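Local structure of probable 2-dehydro-3-deoxygalactonokinase DgoK1 (3T69) at residues B[36-41]-B[53-58]; B[112-117]-B[123-128]. The protein probably phosphorylates 2-dehydro-3-deoxy-D-galactonate with ATP, giving the 6-phosphate and ADP in the DeLey-Doudoroff breakdown of galactose. One frame throughout, in Å; residues are numbered along the deposited sequence.

Interaction 1. Residues B[36-41]-B[53-58]; sequences SAEGMT and DGHLAA
Glu38 and His55 reach for each other from opposite directions and make the one hydrogen bond between the two segments. NE2 of His55 donates to OE1 of Glu38 over 3.1 Å, and the bond is close to straight, with an N-H...O angle of 166°. The acceptor sits at the edge of the imidazole, in the ring plane. The reverse does not hold: the carboxylate stands 88° to the ring, and NE2 comes to OE1 from above the carboxylate plane. OE1 takes a second donor, OG of Ser36 at 2.9 Å, which arrives on the anti side and nearer the plane. Two donors from different parts of the chain therefore grip one carboxylate oxygen. Ser36 OG also lies 3.6 Å from His55 NE2, obliquely to the ring. Its chi1 of 56° puts OG between the backbone N and the carbonyl carbon, from where it can turn to the glutamate two residues on.

In fold terms, a turn leads from the end of strand 30-36 into the short helix 40-43, and helix 50-58 comes back past it; the His-carboxylate pair links this turn to that helix. The setting is consistent with the ASKHA-type nucleotide-binding fold to which the family is assigned. Gly39 N-caps helix 40-43 just beyond the glutamate.

What fixes the imidazole lies further out. ND1 of His55 is hydrogen-bonded to NE of Arg34, and the ring stacks with Phe19, so that both nitrogens are engaged and the ring's rotation is set. Phe19 also exchanges a backbone hydrogen bond with Ser36, in the pairing of strands 19-24 and 30-36.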
loop_
_atom_site.group_PDB
_atom_site.type_symbol
_atom_site.label_atom_id
_atom_site.label_comp_id
_atom_site.label_asym_id
_atom_site.label_seq_id
_atom_site.Cartn_x
_atom_site.Cartn_y
_atom_site.Cartn_z
ATOM N N SER B 36 1.656 9.105 -26.335
ATOM C CA SER B 36 2.968 8.778 -25.823
ATOM C C SER B 36 2.857 8.647 -24.309
ATOM O O SER B 36 1.751 8.713 -23.753
ATOM C CB SER B 36 3.970 9.854 -26.220
ATOM O OG SER B 36 3.525 11.115 -25.765
ATOM N N ALA B 37 3.997 8.454 -23.652
ATOM C CA ALA B 37 4.039 8.249 -22.211
ATOM C C ALA B 37 4.706 9.425 -21.494
ATOM O O ALA B 37 5.094 9.320 -20.341
ATOM C CB ALA B 37 4.754 6.944 -21.889
ATOM N N GLU B 38 4.850 10.555 -22.176
ATOM C CA GLU B 38 5.328 11.770 -21.485
ATOM C C GLU B 38 4.150 12.478 -20.797
ATOM O O GLU B 38 3.400 13.237 -21.435
ATOM C CB GLU B 38 6.087 12.698 -22.429
ATOM C CG GLU B 38 5.448 12.793 -23.788
ATOM C CD GLU B 38 6.454 12.848 -24.920
ATOM O OE1 GLU B 38 6.023 12.560 -26.052
ATOM O OE2 GLU B 38 7.654 13.180 -24.689
ATOM N N GLY B 39 3.969 12.174 -19.512
ATOM C CA GLY B 39 2.878 12.721 -18.747
ATOM C C GLY B 39 3.441 13.887 -17.982
ATOM O O GLY B 39 4.579 14.303 -18.239
ATOM N N MET B 40 2.664 14.401 -17.028
ATOM C CA MET B 40 3.124 15.517 -16.187
ATOM C C MET B 40 4.489 15.299 -15.516
ATOM O O MET B 40 5.222 16.277 -15.330
ATOM C CB MET B 40 2.067 15.938 -15.141
ATOM C CG MET B 40 2.418 17.191 -14.340
ATOM S SD MET B 40 2.390 16.908 -12.562
ATOM C CE MET B 40 0.695 16.745 -12.195
ATOM N N THR B 41 4.843 14.063 -15.133
ATOM C CA THR B 41 6.132 13.894 -14.415
ATOM C C THR B 41 7.307 14.038 -15.389
ATOM O O THR B 41 8.230 14.816 -15.143
ATOM C CB THR B 41 6.262 12.637 -13.483
ATOM O OG1 THR B 41 6.291 11.440 -14.253
ATOM C CG2 THR B 41 5.131 12.553 -12.448
ATOM N N ASP B 53 4.768 21.460 -28.588
ATOM C CA ASP B 53 5.150 21.969 -29.911
ATOM C C ASP B 53 5.573 20.837 -30.864
ATOM O O ASP B 53 5.181 20.845 -32.044
ATOM C CB ASP B 53 6.171 23.114 -29.809
ATOM C CG ASP B 53 5.518 24.432 -29.340
ATOM O OD1 ASP B 53 4.285 24.587 -29.501
ATOM O OD2 ASP B 53 6.225 25.313 -28.801
ATOM N N GLY B 54 6.312 19.857 -30.319
ATOM C CA GLY B 54 6.710 18.636 -31.023
ATOM C C GLY B 54 5.532 17.900 -31.628
ATOM O O GLY B 54 5.468 17.690 -32.832
ATOM N N HIS B 55 4.571 17.523 -30.801
ATOM C CA HIS B 55 3.361 16.860 -31.298
ATOM C C HIS B 55 2.554 17.664 -32.312
ATOM O O HIS B 55 1.916 17.096 -33.224
ATOM C CB HIS B 55 2.499 16.402 -30.135
ATOM C CG HIS B 55 3.067 15.211 -29.443
ATOM N ND1 HIS B 55 3.020 13.945 -29.990
ATOM C CD2 HIS B 55 3.762 15.097 -28.289
ATOM C CE1 HIS B 55 3.628 13.095 -29.184
ATOM N NE2 HIS B 55 4.082 13.768 -28.141
ATOM N N LEU B 56 2.612 18.985 -32.163
ATOM C CA LEU B 56 1.933 19.904 -33.059
ATOM C C LEU B 56 2.620 19.960 -34.402
ATOM O O LEU B 56 1.930 19.942 -35.427
ATOM C CB LEU B 56 1.832 21.306 -32.450
ATOM C CG LEU B 56 0.684 21.561 -31.452
ATOM C CD1 LEU B 56 0.685 23.034 -31.034
ATOM C CD2 LEU B 56 -0.705 21.155 -31.972
ATOM N N ALA B 57 3.956 20.031 -34.393
ATOM C CA ALA B 57 4.730 19.985 -35.626
ATOM C C ALA B 57 4.432 18.656 -36.355
ATOM O O ALA B 57 4.018 18.634 -37.532
ATOM C CB ALA B 57 6.227 20.124 -35.336
ATOM N N ALA B 58 4.595 17.561 -35.615
ATOM C CA ALA B 58 4.355 16.243 -36.141
ATOM C C ALA B 58 3.102 16.237 -37.013
ATOM O O ALA B 58 3.199 15.963 -38.220
ATOM C CB ALA B 58 4.250 15.231 -35.023
#

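Interaction 2. Residues B[112-117]-B[123-128]; sequences PGLAQR and DVMRGE
Leu114 and Met125 face each other as a hydrogen-bonded pair in the antiparallel hairpin of strands 108-116 and 123-125, their side chains lying side by side and pointing the same way. Along Met125, CB lies 4.2 Å from Leu114 O; CG lies 3.9 Å from Leu114 N and 4.0 Å from Leu114 CB; SD then comes alongside the leucine's CD1, also at 4.0 Å. The bend at chi3 (47°) turns CE off the leucine, leaving it 4.5 Å from Leu114 CD1. Phe166 of strand 162-169 packs against Met125 on this face.

Leu114 N donates to Met125 O at 2.9 Å, and Leu114 O accepts from Met125 N in return. Two residues along, Gln116 and Asp123 repeat the exchange, with Gln116 N to Asp123 O at 2.7 Å, and their side chains share the leucine's face of the sheet. There Asp123 OD1 accepts from its neighbour's amide, Val124 N, and Gln116 NE2 bonds His121 O in the hairpin's own turn.

Ala115 and Val124 form the non-hydrogen-bonded pair between them, on the face that meets Tyr84. They also meet Leu228 and Leu227 of the second subunit, where Asp123 touches Phe220. Gln116 OE1 and Asp123 OD1 reach Phe166 N and Thr168 OG1 of strand 162-169, and these two polar bonds tie the hairpin to a second sheet.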
loop_
_atom_site.group_PDB
_atom_site.type_symbol
_atom_site.label_atom_id
_atom_site.label_comp_id
_atom_site.label_asym_id
_atom_site.label_seq_id
_atom_site.Cartn_x
_atom_site.Cartn_y
_atom_site.Cartn_z
ATOM N N PRO B 112 -9.817 23.611 -15.004
ATOM C CA PRO B 112 -9.627 23.323 -13.603
ATOM C C PRO B 112 -10.000 21.862 -13.271
ATOM O O PRO B 112 -10.589 21.164 -14.115
ATOM C CB PRO B 112 -10.622 24.279 -12.962
ATOM C CG PRO B 112 -11.697 24.396 -14.023
ATOM C CD PRO B 112 -10.878 24.606 -15.198
ATOM N N GLY B 113 -9.668 21.422 -12.048
ATOM C CA GLY B 113 -10.204 20.168 -11.535
ATOM C C GLY B 113 -11.396 20.424 -10.626
ATOM O O GLY B 113 -11.872 21.541 -10.554
ATOM N N LEU B 114 -11.869 19.389 -9.939
ATOM C CA LEU B 114 -12.812 19.554 -8.845
ATOM C C LEU B 114 -12.218 19.251 -7.442
ATOM O O LEU B 114 -11.410 18.366 -7.277
ATOM C CB LEU B 114 -14.065 18.700 -9.084
ATOM C CG LEU B 114 -14.808 18.839 -10.422
ATOM C CD1 LEU B 114 -15.978 17.885 -10.499
ATOM C CD2 LEU B 114 -15.335 20.220 -10.636
ATOM N N ALA B 115 -12.643 19.987 -6.435
ATOM C CA ALA B 115 -12.243 19.703 -5.080
ATOM C C ALA B 115 -13.463 19.508 -4.192
ATOM O O ALA B 115 -14.425 20.277 -4.270
ATOM C CB ALA B 115 -11.377 20.818 -4.523
ATOM N N GLN B 116 -13.395 18.475 -3.357
ATOM C CA GLN B 116 -14.317 18.294 -2.286
ATOM C C GLN B 116 -13.620 18.829 -1.039
ATOM O O GLN B 116 -12.624 18.285 -0.590
ATOM C CB GLN B 116 -14.678 16.818 -2.177
ATOM C CG GLN B 116 -15.945 16.554 -1.371
ATOM C CD GLN B 116 -16.342 15.074 -1.344
ATOM O OE1 GLN B 116 -17.442 14.720 -1.769
ATOM N NE2 GLN B 116 -15.439 14.200 -0.835
ATOM N N ARG B 117 -14.112 19.941 -0.512
ATOM C CA ARG B 117 -13.438 20.650 0.587
ATOM C C ARG B 117 -13.753 20.148 2.013
ATOM O O ARG B 117 -13.058 20.483 2.956
ATOM C CB ARG B 117 -13.666 22.160 0.467
ATOM C CG ARG B 117 -12.849 22.777 -0.653
ATOM C CD ARG B 117 -12.690 24.309 -0.563
ATOM N NE ARG B 117 -11.326 24.681 -0.961
ATOM C CZ ARG B 117 -10.337 24.902 -0.094
ATOM N NH1 ARG B 117 -10.575 24.843 1.234
ATOM N NH2 ARG B 117 -9.111 25.186 -0.551
ATOM N N ASP B 123 -11.055 15.883 -0.828
ATOM C CA ASP B 123 -10.811 15.132 -2.077
ATOM C C ASP B 123 -10.608 15.951 -3.343
ATOM O O ASP B 123 -11.018 17.109 -3.458
ATOM C CB ASP B 123 -11.869 14.067 -2.325
ATOM C CG ASP B 123 -11.269 12.780 -2.849
ATOM O OD1 ASP B 123 -10.261 12.789 -3.572
ATOM O OD2 ASP B 123 -11.804 11.722 -2.501
ATOM N N VAL B 124 -9.949 15.344 -4.300
ATOM C CA VAL B 124 -9.391 16.129 -5.381
ATOM C C VAL B 124 -9.397 15.376 -6.703
ATOM O O VAL B 124 -9.284 14.153 -6.726
ATOM C CB VAL B 124 -8.004 16.606 -4.926
ATOM C CG1 VAL B 124 -6.841 16.023 -5.779
ATOM C CG2 VAL B 124 -8.028 18.091 -4.725
ATOM N N MET B 125 -9.621 16.079 -7.794
ATOM C CA MET B 125 -9.699 15.399 -9.107
ATOM C C MET B 125 -9.272 16.393 -10.130
ATOM O O MET B 125 -9.698 17.532 -10.093
ATOM C CB MET B 125 -11.084 14.774 -9.393
ATOM C CG MET B 125 -12.063 15.518 -10.327
ATOM S SD MET B 125 -13.583 14.644 -10.894
ATOM C CE MET B 125 -14.163 13.985 -9.367
ATOM N N ARG B 126 -8.324 15.992 -10.955
ATOM C CA ARG B 126 -7.840 16.827 -12.020
ATOM C C ARG B 126 -7.856 16.018 -13.366
ATOM O O ARG B 126 -6.908 15.275 -13.665
ATOM C CB ARG B 126 -6.452 17.322 -11.606
ATOM C CG ARG B 126 -6.124 18.710 -11.995
ATOM C CD ARG B 126 -4.750 19.189 -11.573
ATOM N NE ARG B 126 -4.777 20.029 -10.374
ATOM C CZ ARG B 126 -5.365 21.234 -10.263
ATOM N NH1 ARG B 126 -5.987 21.794 -11.292
ATOM N NH2 ARG B 126 -5.309 21.896 -9.104
ATOM N N GLY B 127 -8.949 16.095 -14.144
ATOM C CA GLY B 127 -9.040 15.411 -15.469
ATOM C C GLY B 127 -10.282 14.549 -15.723
ATOM O O GLY B 127 -10.842 14.484 -16.843
ATOM N N GLU B 128 -10.698 13.845 -14.684
ATOM C CA GLU B 128 -11.919 13.063 -14.653
ATOM C C GLU B 128 -13.117 13.988 -14.689
ATOM O O GLU B 128 -14.248 13.546 -14.985
ATOM C CB GLU B 128 -11.956 12.209 -13.357
ATOM C CG GLU B 128 -10.902 11.056 -13.228
ATOM C CD GLU B 128 -9.566 11.488 -12.679
ATOM O OE1 GLU B 128 -9.451 12.651 -12.233
ATOM O OE2 GLU B 128 -8.605 10.680 -12.686
#

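Interactions 1 and 2 follow one another along the chain. Interaction 1 joins the end of strand 30-36 to helix 50-58, whereas interaction 2 lies between two strands of the mixed sheet to which strand 30-36 also belongs. Their centres are 24 Å apart; the nearest atoms come to about 6 Å without touching. Segment 112-117 is the end of strand 108-116, reached from strand 30-36 through strands 19-24, 9-14 and 67-71. Both also pack on the loop at Met72 and Ala75, through Met40 and Arg126. Only interaction 2, about 12 Å from the chain's centre, touches the second subunit; no substrate or nucleotide is identified at either contact.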